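Local coordinates for protein BONZAI 1 (Arabidopsis thaliana, PDB 6KXT), which binds phospholipids in a calcium-dependent manner and restrains cell death and defense responses in the plant, at residues K11-L23 against K132-V144. Sequence-based numbering, arbitrary orientation.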
loop_
_atom_site.group_PDB
_atom_site.type_symbol
_atom_site.label_atom_id
_atom_site.label_comp_id
_atom_site.label_asym_id
_atom_site.label_seq_id
_atom_site.Cartn_x
_atom_site.Cartn_y
_atom_site.Cartn_z
ATOM N N LYS A 11 14.024 -13.655 7.737
ATOM C CA LYS A 11 13.999 -12.843 8.983
ATOM C C LYS A 11 13.871 -11.346 8.663
ATOM O O LYS A 11 13.844 -10.582 9.590
ATOM C CB LYS A 11 15.279 -13.092 9.788
ATOM C CG LYS A 11 15.448 -14.510 10.315
ATOM C CD LYS A 11 16.884 -14.724 10.832
ATOM C CE LYS A 11 17.131 -14.195 12.218
ATOM N NZ LYS A 11 18.578 -14.295 12.551
ATOM N N ILE A 12 13.926 -10.931 7.403
ATOM C CA ILE A 12 13.953 -9.472 7.120
ATOM C C ILE A 12 12.600 -8.823 7.471
ATOM O O ILE A 12 11.530 -9.293 7.042
ATOM C CB ILE A 12 14.377 -9.170 5.678
ATOM C CG1 ILE A 12 15.855 -9.489 5.467
ATOM C CG2 ILE A 12 14.060 -7.713 5.362
ATOM C CD1 ILE A 12 16.304 -9.405 4.032
ATOM N N SER A 13 12.693 -7.751 8.263
ATOM C CA SER A 13 11.561 -6.854 8.584
ATOM C C SER A 13 11.756 -5.592 7.750
ATOM O O SER A 13 12.842 -5.002 7.769
ATOM C CB SER A 13 11.498 -6.526 10.031
ATOM O OG SER A 13 10.450 -5.643 10.341
ATOM N N THR A 14 10.719 -5.209 6.987
ATOM C CA THR A 14 10.787 -4.035 6.105
ATOM C C THR A 14 9.977 -2.888 6.730
ATOM O O THR A 14 8.762 -3.075 6.983
ATOM C CB THR A 14 10.305 -4.391 4.700
ATOM O OG1 THR A 14 11.082 -5.491 4.223
ATOM C CG2 THR A 14 10.463 -3.237 3.744
ATOM N N GLU A 15 10.609 -1.749 6.923
ATOM C CA GLU A 15 9.935 -0.530 7.408
ATOM C C GLU A 15 9.675 0.355 6.186
ATOM O O GLU A 15 10.626 0.688 5.442
ATOM C CB GLU A 15 10.852 0.155 8.417
ATOM C CG GLU A 15 10.238 1.453 8.904
ATOM C CD GLU A 15 11.062 2.191 9.945
ATOM O OE1 GLU A 15 12.086 1.635 10.379
ATOM O OE2 GLU A 15 10.664 3.288 10.324
ATOM N N ILE A 16 8.437 0.794 6.003
ATOM C CA ILE A 16 8.019 1.569 4.812
ATOM C C ILE A 16 7.227 2.782 5.233
ATOM O O ILE A 16 6.284 2.668 6.042
ATOM C CB ILE A 16 7.185 0.719 3.824
ATOM C CG1 ILE A 16 7.905 -0.592 3.492
ATOM C CG2 ILE A 16 6.870 1.578 2.586
ATOM C CD1 ILE A 16 7.242 -1.434 2.410
ATOM N N VAL A 17 7.602 3.943 4.726
ATOM C CA VAL A 17 6.792 5.186 4.848
ATOM C C VAL A 17 6.164 5.392 3.469
ATOM O O VAL A 17 6.891 5.601 2.466
ATOM C CB VAL A 17 7.603 6.407 5.305
ATOM C CG1 VAL A 17 6.766 7.679 5.161
ATOM C CG2 VAL A 17 8.113 6.233 6.730
ATOM N N PHE A 18 4.851 5.349 3.399
ATOM C CA PHE A 18 4.025 5.625 2.219
ATOM C C PHE A 18 3.524 7.055 2.220
ATOM O O PHE A 18 3.217 7.626 3.265
ATOM C CB PHE A 18 2.809 4.698 2.191
ATOM C CG PHE A 18 3.116 3.243 1.954
ATOM C CD1 PHE A 18 3.508 2.826 0.688
ATOM C CD2 PHE A 18 2.934 2.293 2.935
ATOM C CE1 PHE A 18 3.692 1.473 0.415
ATOM C CE2 PHE A 18 3.112 0.940 2.655
ATOM C CZ PHE A 18 3.511 0.545 1.404
ATOM N N ARG A 19 3.463 7.608 1.015
ATOM C CA ARG A 19 2.942 8.968 0.782
ATOM C C ARG A 19 2.018 8.898 -0.425
ATOM O O ARG A 19 2.327 8.144 -1.390
ATOM C CB ARG A 19 4.106 9.915 0.520
ATOM C CG ARG A 19 3.686 11.269 -0.017
ATOM C CD ARG A 19 4.933 12.160 -0.068
ATOM N NE ARG A 19 5.930 11.799 -1.085
ATOM C CZ ARG A 19 5.874 12.196 -2.342
ATOM N NH1 ARG A 19 4.843 12.895 -2.795
ATOM N NH2 ARG A 19 6.860 11.892 -3.171
ATOM N N CYS A 20 0.945 9.673 -0.460
ATOM C CA CYS A 20 0.132 9.848 -1.660
ATOM C C CYS A 20 0.155 11.300 -2.115
ATOM O O CYS A 20 0.306 12.212 -1.248
ATOM C CB CYS A 20 -1.308 9.408 -1.500
ATOM S SG CYS A 20 -1.454 7.651 -1.095
ATOM N N SER A 21 0.012 11.465 -3.430
ATOM C CA SER A 21 -0.087 12.780 -4.095
ATOM C C SER A 21 -1.458 12.910 -4.760
ATOM O O SER A 21 -1.823 12.007 -5.515
ATOM C CB SER A 21 1.030 12.912 -5.087
ATOM O OG SER A 21 1.190 14.248 -5.502
ATOM N N ASN A 22 -2.169 14.011 -4.510
ATOM C CA ASN A 22 -3.282 14.488 -5.369
ATOM C C ASN A 22 -4.443 13.481 -5.307
ATOM O O ASN A 22 -5.010 13.161 -6.350
ATOM C CB ASN A 22 -2.760 14.822 -6.781
ATOM C CG ASN A 22 -3.724 15.604 -7.664
ATOM O OD1 ASN A 22 -4.615 16.301 -7.177
ATOM N ND2 ASN A 22 -3.564 15.484 -8.982
ATOM N N LEU A 23 -4.833 13.013 -4.114
ATOM C CA LEU A 23 -6.049 12.193 -4.017
ATOM C C LEU A 23 -7.242 13.007 -4.533
ATOM O O LEU A 23 -7.313 14.229 -4.282
ATOM C CB LEU A 23 -6.284 11.768 -2.570
ATOM C CG LEU A 23 -5.176 10.933 -1.947
ATOM C CD1 LEU A 23 -5.627 10.481 -0.584
ATOM C CD2 LEU A 23 -4.847 9.721 -2.841
ATOM N N LYS A 132 -5.205 9.887 -11.569
ATOM C CA LYS A 132 -4.117 10.877 -11.515
ATOM C C LYS A 132 -3.352 10.742 -10.198
ATOM O O LYS A 132 -2.174 11.214 -10.177
ATOM C CB LYS A 132 -4.695 12.274 -11.685
ATOM C CG LYS A 132 -5.203 12.516 -13.085
ATOM C CD LYS A 132 -5.645 13.966 -13.275
ATOM C CE LYS A 132 -6.251 14.204 -14.644
ATOM N NZ LYS A 132 -6.564 15.635 -14.875
ATOM N N SER A 133 -4.009 10.304 -9.134
ATOM C CA SER A 133 -3.368 10.152 -7.821
ATOM C C SER A 133 -2.266 9.096 -7.899
ATOM O O SER A 133 -2.372 8.121 -8.687
ATOM C CB SER A 133 -4.335 9.868 -6.750
ATOM O OG SER A 133 -5.137 8.730 -7.055
ATOM N N GLN A 134 -1.237 9.276 -7.086
ATOM C CA GLN A 134 -0.023 8.423 -7.032
ATOM C C GLN A 134 0.364 8.081 -5.613
ATOM O O GLN A 134 0.136 8.853 -4.684
ATOM C CB GLN A 134 1.156 9.075 -7.737
ATOM C CG GLN A 134 0.890 9.249 -9.232
ATOM C CD GLN A 134 1.917 10.075 -9.950
ATOM O OE1 GLN A 134 2.360 11.100 -9.417
ATOM N NE2 GLN A 134 2.288 9.656 -11.145
ATOM N N LEU A 135 0.926 6.889 -5.465
ATOM C CA LEU A 135 1.533 6.357 -4.249
ATOM C C LEU A 135 3.048 6.424 -4.428
ATOM O O LEU A 135 3.585 6.043 -5.483
ATOM C CB LEU A 135 1.124 4.890 -4.025
ATOM C CG LEU A 135 1.695 4.189 -2.796
ATOM C CD1 LEU A 135 1.111 4.718 -1.526
ATOM C CD2 LEU A 135 1.444 2.687 -2.873
ATOM N N PHE A 136 3.731 6.895 -3.425
ATOM C CA PHE A 136 5.189 6.992 -3.344
ATOM C C PHE A 136 5.693 6.248 -2.126
ATOM O O PHE A 136 4.974 6.103 -1.094
ATOM C CB PHE A 136 5.641 8.446 -3.298
ATOM C CG PHE A 136 5.411 9.216 -4.565
ATOM C CD1 PHE A 136 4.213 9.826 -4.833
ATOM C CD2 PHE A 136 6.465 9.380 -5.473
ATOM C CE1 PHE A 136 4.014 10.505 -6.041
ATOM C CE2 PHE A 136 6.267 10.077 -6.649
ATOM C CZ PHE A 136 5.056 10.634 -6.927
ATOM N N VAL A 137 6.949 5.804 -2.186
ATOM C CA VAL A 137 7.616 5.050 -1.105
ATOM C C VAL A 137 8.724 5.979 -0.587
ATOM O O VAL A 137 9.778 6.099 -1.245
ATOM C CB VAL A 137 8.133 3.696 -1.596
ATOM C CG1 VAL A 137 8.805 2.962 -0.435
ATOM C CG2 VAL A 137 6.993 2.900 -2.188
ATOM N N ASP A 138 8.429 6.727 0.471
ATOM C CA ASP A 138 9.353 7.777 0.981
ATOM C C ASP A 138 10.516 7.123 1.701
ATOM O O ASP A 138 11.600 7.689 1.761
ATOM C CB ASP A 138 8.661 8.731 1.955
ATOM C CG ASP A 138 7.960 9.916 1.320
ATOM O OD1 ASP A 138 7.894 9.973 0.063
ATOM O OD2 ASP A 138 7.490 10.765 2.120
ATOM N N LYS A 139 10.282 5.991 2.353
ATOM C CA LYS A 139 11.341 5.269 3.088
ATOM C C LYS A 139 11.120 3.773 2.912
ATOM O O LYS A 139 9.956 3.305 2.903
ATOM C CB LYS A 139 11.297 5.569 4.582
ATOM C CG LYS A 139 12.315 4.818 5.421
ATOM C CD LYS A 139 12.242 5.164 6.872
ATOM C CE LYS A 139 13.489 4.750 7.637
ATOM N NZ LYS A 139 13.409 5.197 9.037
ATOM N N PHE A 140 12.211 3.024 2.791
ATOM C CA PHE A 140 12.195 1.558 2.613
ATOM C C PHE A 140 13.479 1.042 3.285
ATOM O O PHE A 140 14.556 1.274 2.694
ATOM C CB PHE A 140 12.147 1.136 1.156
ATOM C CG PHE A 140 11.919 -0.340 0.938
ATOM C CD1 PHE A 140 12.969 -1.243 1.068
ATOM C CD2 PHE A 140 10.685 -0.841 0.555
ATOM C CE1 PHE A 140 12.746 -2.603 0.846
ATOM C CE2 PHE A 140 10.488 -2.198 0.323
ATOM C CZ PHE A 140 11.531 -3.074 0.509
ATOM N N THR A 141 13.349 0.429 4.439
ATOM C CA THR A 141 14.512 -0.003 5.240
ATOM C C THR A 141 14.295 -1.438 5.682
ATOM O O THR A 141 13.278 -1.746 6.283
ATOM C CB THR A 141 14.759 0.920 6.437
ATOM O OG1 THR A 141 14.905 2.267 5.971
ATOM C CG2 THR A 141 16.000 0.507 7.192
ATOM N N GLU A 142 15.313 -2.257 5.478
ATOM C CA GLU A 142 15.362 -3.682 5.877
ATOM C C GLU A 142 16.275 -3.874 7.082
ATOM O O GLU A 142 17.349 -3.258 7.136
ATOM C CB GLU A 142 15.886 -4.524 4.743
ATOM C CG GLU A 142 14.924 -4.607 3.580
ATOM C CD GLU A 142 15.458 -5.412 2.414
ATOM O OE1 GLU A 142 16.683 -5.385 2.193
ATOM O OE2 GLU A 142 14.678 -5.996 1.669
ATOM N N THR A 143 15.805 -4.657 8.026
ATOM C CA THR A 143 16.571 -5.044 9.234
ATOM C C THR A 143 16.353 -6.527 9.515
ATOM O O THR A 143 15.276 -7.075 9.199
ATOM C CB THR A 143 16.172 -4.236 10.478
ATOM O OG1 THR A 143 17.080 -4.576 11.535
ATOM C CG2 THR A 143 14.749 -4.464 10.938
ATOM N N VAL A 144 17.313 -7.165 10.147
ATOM C CA VAL A 144 17.157 -8.594 10.525
ATOM C C VAL A 144 16.726 -8.735 11.997
ATOM O O VAL A 144 17.272 -7.877 12.717
ATOM C CB VAL A 144 18.488 -9.320 10.216
ATOM C CG1 VAL A 144 18.438 -10.763 10.687
ATOM C CG2 VAL A 144 18.806 -9.248 8.739
HETATM O O HOH W 1 12.024 -6.422 1.785
HETATM O O HOH W 2 9.060 10.160 -2.029
#
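Val17 O is gripped by two consecutive backbone NH groups: Asp138 N at 2.8 Å and, more weakly, Lys139 N at 3.4 Å. This is a classic beta bulge, with Asp138 and Lys139 both facing Val17, and it shifts the register of the antiparallel pairing by one residue. On either side of it regular pairs continue, among them the hydrogen bond from Glu15 N to Thr141 O (2.7 Å).

The bulge also delivers the Asp138 carboxylate to Arg19. Arg19 NE, with the acceptor close to the guanidinium plane, meets the syn side of Asp138 OD1 at 2.9 Å. The arginine chain bends at CG-CD (chi3 70°), laying its guanidinium nearly flat over one face of Phe136, planes 16° apart. CZ sits 4.1 Å from the ring centroid, a cation-pi stack in which NH2 lies over CG, toward the rim. With a leucine in place of Arg19, the Asp138 carboxylate would probably lose its charged mate and Phe136 the flat cation over its face. Further along the same face, Glu15 OE2 and Lys139 NZ make a looser salt bridge, 3.6 Å.

The other face is largely apolar. A chi1 of -56° sets Thr14 OG1 beside the backbone N and leaves CG2 anti to it, over the Phe140 ring, 3.6 Å from its centroid in a CH-pi contact. Thr14 OG1 shares a donating water with Glu142 OE2, which also pairs with Lys77. Ile16 CG2 touches Val137 CG1 at 3.8 Å and covers one face of Phe18.

This is the second C2 domain of the copine, a beta sandwich; strand 13-21 runs between 67-70 and 133-143, while Leu104 and Leu107 of helix 104-113 pack on Ile16, and Leu36 of the opposing sheet meets Phe18 and Leu135.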